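Local coordinates for protein FOP (Homo sapiens, PDB 2D68) that is required for anchoring microtubules to centrosomes and for ciliation, here represented by its homodimeric, all-helical N-terminal domain, at residues V40-E44 against T45-Q49; G50-G53 against R54-A58. All blocks are in the same frame, centred on the assembly; numbering follows the deposited sequence.

Interaction 1 (V40-E44 against T45-Q49); sequences VFQPE and TSTLQ
Two donors of Thr45 grip the carbonyl oxygen of Phe41, one from each face of its plane. The hydroxyl OG1 of Thr45 gives the shorter bond, 2.7 Å to Phe41 O; the amide N of Thr45 lies 2.9 Å from the same oxygen, with a bent N-H...O angle of 142°. The threonine fits this double role because its OG1 sits between its own backbone N and carbonyl carbon (chi1 62°), turned back toward the preceding turn. The same torsion places CG2 of Thr45 over the centre of the Phe41 ring, a CH-pi contact of 3.9 Å from that methyl carbon to the ring centroid, only 13° off the ring normal. The Phe41 ring also packs on Val25, Ala26 and Leu29 of helix 16-31, and Thr45 on Leu9 of helix 7-13. The chain then leaves the helix in a Schellman motif: Ser46 takes a positive phi, and Thr47 N reaches back to Gln42 O at 2.8 Å in a fairly straight bond. Inside this loop Ser46 N bonds to Pro43 O at 3.2 Å, approaching from above the carbonyl plane rather than along a lone pair. The hydrophobic part of the turn is Leu48 CD2, which lies 3.8 Å from Pro43 CD, their side chains crossing at about a right angle. Gln42, extended beyond CG, runs past the carbonyl of Thr47, and one water accepts from its NE2 while also bonding Thr47 OG1. Residues 40-49 lie within the LisH region of the dimerisation domain, and the Glu44 carboxylate points across the dimer interface, where OE1 bonds Thr37 OG1 and OE2 bonds Phe36 N of the second subunit.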
ATOM      1  N   VAL B  40      -7.592 -12.820  -2.669  1.00 10.97           N
ATOM      2  CA  VAL B  40      -6.840 -13.004  -3.926  1.00 11.36           C
ATOM      3  C   VAL B  40      -5.391 -12.545  -3.787  1.00 11.70           C
ATOM      4  O   VAL B  40      -4.466 -13.194  -4.300  1.00 10.22           O
ATOM      5  CB  VAL B  40      -7.543 -12.280  -5.096  1.00 12.32           C
ATOM      6  CG1 VAL B  40      -6.762 -12.409  -6.406  1.00 13.55           C
ATOM      7  CG2 VAL B  40      -8.923 -12.847  -5.281  1.00 13.52           C
ATOM      8  N   PHE B  41      -5.197 -11.435  -3.079  1.00 10.50           N
ATOM      9  CA  PHE B  41      -3.843 -10.913  -2.790  1.00 10.40           C
ATOM     10  C   PHE B  41      -2.907 -11.963  -2.192  1.00 10.48           C
ATOM     11  O   PHE B  41      -1.760 -12.110  -2.622  1.00 10.57           O
ATOM     12  CB  PHE B  41      -3.958  -9.720  -1.842  1.00 10.92           C
ATOM     13  CG  PHE B  41      -2.641  -9.059  -1.490  1.00 10.56           C
ATOM     14  CD1 PHE B  41      -2.113  -8.061  -2.297  1.00 11.33           C
ATOM     15  CD2 PHE B  41      -1.959  -9.416  -0.324  1.00 12.38           C
ATOM     16  CE1 PHE B  41      -0.910  -7.419  -1.958  1.00 13.19           C
ATOM     17  CE2 PHE B  41      -0.753  -8.785   0.018  1.00 13.55           C
ATOM     18  CZ  PHE B  41      -0.232  -7.790  -0.802  1.00 11.62           C
ATOM     19  N   GLN B  42      -3.393 -12.688  -1.194  1.00 10.78           N
ATOM     20  CA  GLN B  42      -2.545 -13.659  -0.514  1.00 11.67           C
ATOM     21  C   GLN B  42      -2.015 -14.785  -1.429  1.00 11.93           C
ATOM     22  O   GLN B  42      -0.796 -14.995  -1.495  1.00 11.50           O
ATOM     23  CB  GLN B  42      -3.209 -14.134   0.767  1.00 12.37           C
ATOM     24  CG  GLN B  42      -3.380 -12.968   1.761  1.00 14.40           C
ATOM     25  CD  GLN B  42      -3.773 -13.415   3.143  1.00 17.58           C
ATOM     26  OE1 GLN B  42      -4.602 -14.321   3.311  1.00 22.53           O
ATOM     27  NE2 GLN B  42      -3.201 -12.762   4.155  1.00 22.21           N
ATOM     28  N   PRO B  43      -2.902 -15.502  -2.156  1.00 12.26           N
ATOM     29  CA  PRO B  43      -2.310 -16.485  -3.075  1.00 12.33           C
ATOM     30  C   PRO B  43      -1.512 -15.843  -4.220  1.00 12.09           C
ATOM     31  O   PRO B  43      -0.503 -16.409  -4.651  1.00 13.68           O
ATOM     32  CB  PRO B  43      -3.529 -17.252  -3.638  1.00 12.19           C
ATOM     33  CG  PRO B  43      -4.691 -16.379  -3.393  1.00 13.49           C
ATOM     34  CD  PRO B  43      -4.374 -15.536  -2.181  1.00 13.10           C
ATOM     35  N   GLU B  44      -1.930 -14.673  -4.696  1.00 12.17           N
ATOM     36  CA  GLU B  44      -1.252 -14.068  -5.846  1.00 12.04           C
ATOM     37  C   GLU B  44       0.169 -13.592  -5.518  1.00 11.91           C
ATOM     38  O   GLU B  44       1.040 -13.530  -6.398  1.00 13.22           O
ATOM     39  CB  GLU B  44      -2.076 -12.944  -6.477  1.00 12.41           C
ATOM     40  CG  GLU B  44      -1.760 -12.761  -7.967  1.00 12.63           C
ATOM     41  CD  GLU B  44      -2.621 -11.730  -8.695  1.00 12.59           C
ATOM     42  OE1 GLU B  44      -3.117 -10.766  -8.078  1.00 13.08           O
ATOM     43  OE2 GLU B  44      -2.784 -11.892  -9.915  1.00 13.26           O
ATOM     44  N   THR B  45       0.389 -13.260  -4.244  1.00 11.92           N
ATOM     45  CA  THR B  45       1.697 -12.834  -3.753  1.00 11.85           C
ATOM     46  C   THR B  45       2.441 -13.929  -2.997  1.00 11.92           C
ATOM     47  O   THR B  45       3.545 -13.701  -2.496  1.00 11.60           O
ATOM     48  CB  THR B  45       1.572 -11.620  -2.810  1.00 11.87           C
ATOM     49  OG1 THR B  45       0.784 -11.987  -1.674  1.00 10.93           O
ATOM     50  CG2 THR B  45       0.953 -10.416  -3.508  1.00 12.75           C
ATOM     51  N   SER B  46       1.846 -15.119  -2.909  1.00 12.64           N
ATOM     52  CA  SER B  46       2.441 -16.210  -2.138  1.00 13.98           C
ATOM     53  C   SER B  46       2.662 -15.789  -0.666  1.00 14.40           C
ATOM     54  O   SER B  46       3.725 -16.045  -0.070  1.00 15.53           O
ATOM     55  CB  SER B  46       3.746 -16.686  -2.799  1.00 14.19           C
ATOM     56  OG  SER B  46       3.493 -17.148  -4.114  1.00 17.04           O
ATOM     57  N   THR B  47       1.663 -15.118  -0.095  1.00 14.50           N
ATOM     58  CA  THR B  47       1.708 -14.704   1.313  1.00 14.58           C
ATOM     59  C   THR B  47       0.512 -15.271   2.096  1.00 14.33           C
ATOM     60  O   THR B  47      -0.079 -14.596   2.944  1.00 14.10           O
ATOM     61  CB  THR B  47       1.849 -13.147   1.470  1.00 14.28           C
ATOM     62  OG1 THR B  47       0.681 -12.475   0.982  1.00 14.07           O
ATOM     63  CG2 THR B  47       3.101 -12.637   0.737  1.00 15.07           C
ATOM     64  N   LEU B  48       0.170 -16.536   1.815  1.00 15.40           N
ATOM     65  CA  LEU B  48      -0.968 -17.179   2.476  1.00 15.24           C
ATOM     66  C   LEU B  48      -0.866 -17.201   4.012  1.00 14.48           C
ATOM     67  O   LEU B  48      -1.890 -17.148   4.714  1.00 14.37           O
ATOM     68  CB  LEU B  48      -1.255 -18.579   1.885  1.00 16.66           C
ATOM     69  CG  LEU B  48      -1.885 -18.591   0.466  1.00 18.02           C
ATOM     70  CD1 LEU B  48      -1.903 -19.982  -0.148  1.00 23.14           C
ATOM     71  CD2 LEU B  48      -3.284 -17.997   0.459  1.00 21.24           C
ATOM     72  N   GLN B  49       0.363 -17.221   4.513  1.00 13.99           N
ATOM     73  CA  GLN B  49       0.634 -17.185   5.963  1.00 13.49           C
ATOM     74  C   GLN B  49       0.491 -15.777   6.555  1.00 12.97           C
ATOM     75  O   GLN B  49       0.521 -15.598   7.772  1.00 12.40           O
ATOM     76  CB  GLN B  49       2.027 -17.758   6.242  1.00 14.52           C
ATOM     77  CG  GLN B  49       2.149 -19.244   5.847  1.00 15.94           C
ATOM     78  CD  GLN B  49       1.167 -20.126   6.620  1.00 18.41           C
ATOM     79  OE1 GLN B  49       0.030 -20.343   6.191  1.00 19.94           O
ATOM     80  NE2 GLN B  49       1.600 -20.619   7.762  1.00 19.08           N
TER
HETATM   81  O   HOH W   1      -0.907 -11.042   2.980  1.00 26.87           O
HETATM   82  O   HOH W   2      -4.386 -17.759   3.605  1.00 27.53           O
HETATM   83  O   HOH W   3       3.568 -15.051  -5.951  1.00 25.35           O

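Interaction 2 (G50-G53 against R54-A58); sequences GLEG and RENLA
Glu52 meets Asn56 through CB and CG, and Leu57 through CB, where the chain enters helix 54-61, with Gly53 at the N-cap. A backbone bond across this junction runs from Leu57 N to Gly53 O at 2.9 Å, with an N-H...O angle of 165°, closing the first helical turn; Gly53 has no side chain with which to cap the turn itself. The nonpolar contacts are made by methylenes and a methyl. Leu57 CD2 rests 3.8 Å from Glu52 CB, and this buried side chain also packs on Leu20 and Ser23 of helix 16-31 and on Leu74 of helix 74-80. The amide of Asn56 crosses the Glu52 chain obliquely, its ND2 3.5 Å from Glu52 CG, with amide and carboxylate planes 49° apart. With chi1 at 176°, Asn56 swings its amide back over the residue four places earlier; losing that amide to an alanine here is likely to uncover the Glu52 methylenes. The charged ends turn to other partners: Glu52 OE1 forms a salt bridge with Arg19, and the extended Arg54 reaches Glu65 and Glu27 through salt bridges and the carbonyls of Thr69 and Gly72 through hydrogen bonds. Its long salt bridge to the adjacent Glu55 spans 3.7 Å from Arg54 NE to Glu55 OE2.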
ATOM      1  N   GLY B  50       0.321 -14.784   5.692  1.00 11.44           N
ATOM      2  CA  GLY B  50       0.141 -13.408   6.150  1.00 11.59           C
ATOM      3  C   GLY B  50       1.457 -12.699   6.353  1.00 11.39           C
ATOM      4  O   GLY B  50       2.462 -13.283   6.775  1.00 11.23           O
ATOM      5  N   LEU B  51       1.452 -11.416   6.019  1.00 10.81           N
ATOM      6  CA  LEU B  51       2.620 -10.571   6.244  1.00 10.63           C
ATOM      7  C   LEU B  51       2.611 -10.036   7.683  1.00 10.63           C
ATOM      8  O   LEU B  51       1.765 -10.436   8.496  1.00 10.71           O
ATOM      9  CB  LEU B  51       2.644  -9.455   5.204  1.00 11.57           C
ATOM     10  CG  LEU B  51       2.858  -9.979   3.769  1.00 13.14           C
ATOM     11  CD1 LEU B  51       2.410  -8.961   2.708  1.00 13.96           C
ATOM     12  CD2 LEU B  51       4.314 -10.393   3.568  1.00 16.66           C
ATOM     13  N   GLU B  52       3.559  -9.156   8.009  1.00  9.94           N
ATOM     14  CA  GLU B  52       3.641  -8.636   9.386  1.00 10.25           C
ATOM     15  C   GLU B  52       2.446  -7.785   9.775  1.00  9.62           C
ATOM     16  O   GLU B  52       1.887  -7.069   8.952  1.00 10.16           O
ATOM     17  CB  GLU B  52       4.951  -7.879   9.615  1.00 10.26           C
ATOM     18  CG  GLU B  52       6.155  -8.806   9.853  1.00 12.07           C
ATOM     19  CD  GLU B  52       6.477  -9.647   8.638  1.00 12.95           C
ATOM     20  OE1 GLU B  52       6.775  -9.061   7.578  1.00 14.83           O
ATOM     21  OE2 GLU B  52       6.415 -10.894   8.735  1.00 14.14           O
ATOM     22  N   GLY B  53       2.049  -7.877  11.039  1.00  9.48           N
ATOM     23  CA  GLY B  53       0.860  -7.162  11.514  1.00  8.60           C
ATOM     24  C   GLY B  53       1.055  -5.670  11.690  1.00  8.72           C
ATOM     25  O   GLY B  53       2.180  -5.186  11.826  1.00  8.42           O
ATOM     26  N   ARG B  54      -0.059  -4.953  11.737  1.00  8.86           N
ATOM     27  CA  ARG B  54      -0.046  -3.506  11.936  1.00  8.88           C
ATOM     28  C   ARG B  54       0.910  -3.005  13.036  1.00  9.16           C
ATOM     29  O   ARG B  54       1.683  -2.077  12.798  1.00  9.71           O
ATOM     30  CB  ARG B  54      -1.453  -3.015  12.251  1.00  8.80           C
ATOM     31  CG  ARG B  54      -1.529  -1.511  12.468  1.00 10.06           C
ATOM     32  CD  ARG B  54      -2.913  -1.084  12.829  1.00  9.89           C
ATOM     33  NE  ARG B  54      -2.904   0.330  13.190  1.00 10.75           N
ATOM     34  CZ  ARG B  54      -3.510   1.295  12.505  1.00 11.12           C
ATOM     35  NH1 ARG B  54      -4.180   1.019  11.389  1.00  9.86           N
ATOM     36  NH2 ARG B  54      -3.427   2.549  12.952  1.00 11.83           N
ATOM     37  N   GLU B  55       0.845  -3.586  14.234  1.00  9.50           N
ATOM     38  CA  GLU B  55       1.648  -3.032  15.339  1.00  9.13           C
ATOM     39  C   GLU B  55       3.142  -3.365  15.220  1.00  9.52           C
ATOM     40  O   GLU B  55       4.002  -2.583  15.631  1.00 11.01           O
ATOM     41  CB  GLU B  55       1.084  -3.447  16.705  1.00  9.95           C
ATOM     42  CG  GLU B  55      -0.444  -3.268  16.847  1.00 10.21           C
ATOM     43  CD  GLU B  55      -0.952  -1.889  16.414  1.00 11.81           C
ATOM     44  OE1 GLU B  55      -0.161  -0.907  16.412  1.00 12.97           O
ATOM     45  OE2 GLU B  55      -2.159  -1.793  16.100  1.00 13.94           O
ATOM     46  N   ASN B  56       3.434  -4.499  14.586  1.00  9.82           N
ATOM     47  CA  ASN B  56       4.796  -4.855  14.192  1.00 10.08           C
ATOM     48  C   ASN B  56       5.326  -3.775  13.234  1.00  9.98           C
ATOM     49  O   ASN B  56       6.428  -3.241  13.402  1.00 10.56           O
ATOM     50  CB  ASN B  56       4.752  -6.239  13.536  1.00 10.71           C
ATOM     51  CG  ASN B  56       6.090  -6.702  12.996  1.00 12.40           C
ATOM     52  OD1 ASN B  56       6.804  -5.966  12.330  1.00 19.62           O
ATOM     53  ND2 ASN B  56       6.393  -7.964  13.231  1.00 16.71           N
ATOM     54  N   LEU B  57       4.522  -3.442  12.226  1.00  9.13           N
ATOM     55  CA  LEU B  57       4.934  -2.426  11.267  1.00  9.10           C
ATOM     56  C   LEU B  57       5.122  -1.066  11.926  1.00  9.36           C
ATOM     57  O   LEU B  57       6.095  -0.383  11.636  1.00 10.22           O
ATOM     58  CB  LEU B  57       3.890  -2.313  10.155  1.00  9.87           C
ATOM     59  CG  LEU B  57       3.595  -3.608   9.418  1.00  9.56           C
ATOM     60  CD1 LEU B  57       2.522  -3.341   8.389  1.00 10.01           C
ATOM     61  CD2 LEU B  57       4.805  -4.193   8.746  1.00 13.35           C
ATOM     62  N   ALA B  58       4.197  -0.680  12.805  1.00 10.10           N
ATOM     63  CA  ALA B  58       4.302   0.614  13.478  1.00 10.18           C
ATOM     64  C   ALA B  58       5.585   0.691  14.300  1.00 10.98           C
ATOM     65  O   ALA B  58       6.303   1.691  14.259  1.00 11.52           O
ATOM     66  CB  ALA B  58       3.092   0.862  14.344  1.00 10.21           C
TER

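Followed from the N terminus, the two contacts lie in series: interaction 1 closes before interaction 2 opens, and neither nests within nor crosses the other. Interaction 1 ends helix 35-45 by folding 45-49 back on its last turn; interaction 2 starts helix 54-61 from 50-53. Together they set both ends of the connection between these helices. Their centres are 16 Å apart, yet they meet where Gln42 NE2 lies 3.9 Å from Gly50 CA and Phe41 CE2 lies 4.2 Å from Leu51 CD1. Both pack on helix 16-31; interaction 1 also reaches helix 7-13 and the second subunit, whereas interaction 2 adds helix 74-80 of its own chain.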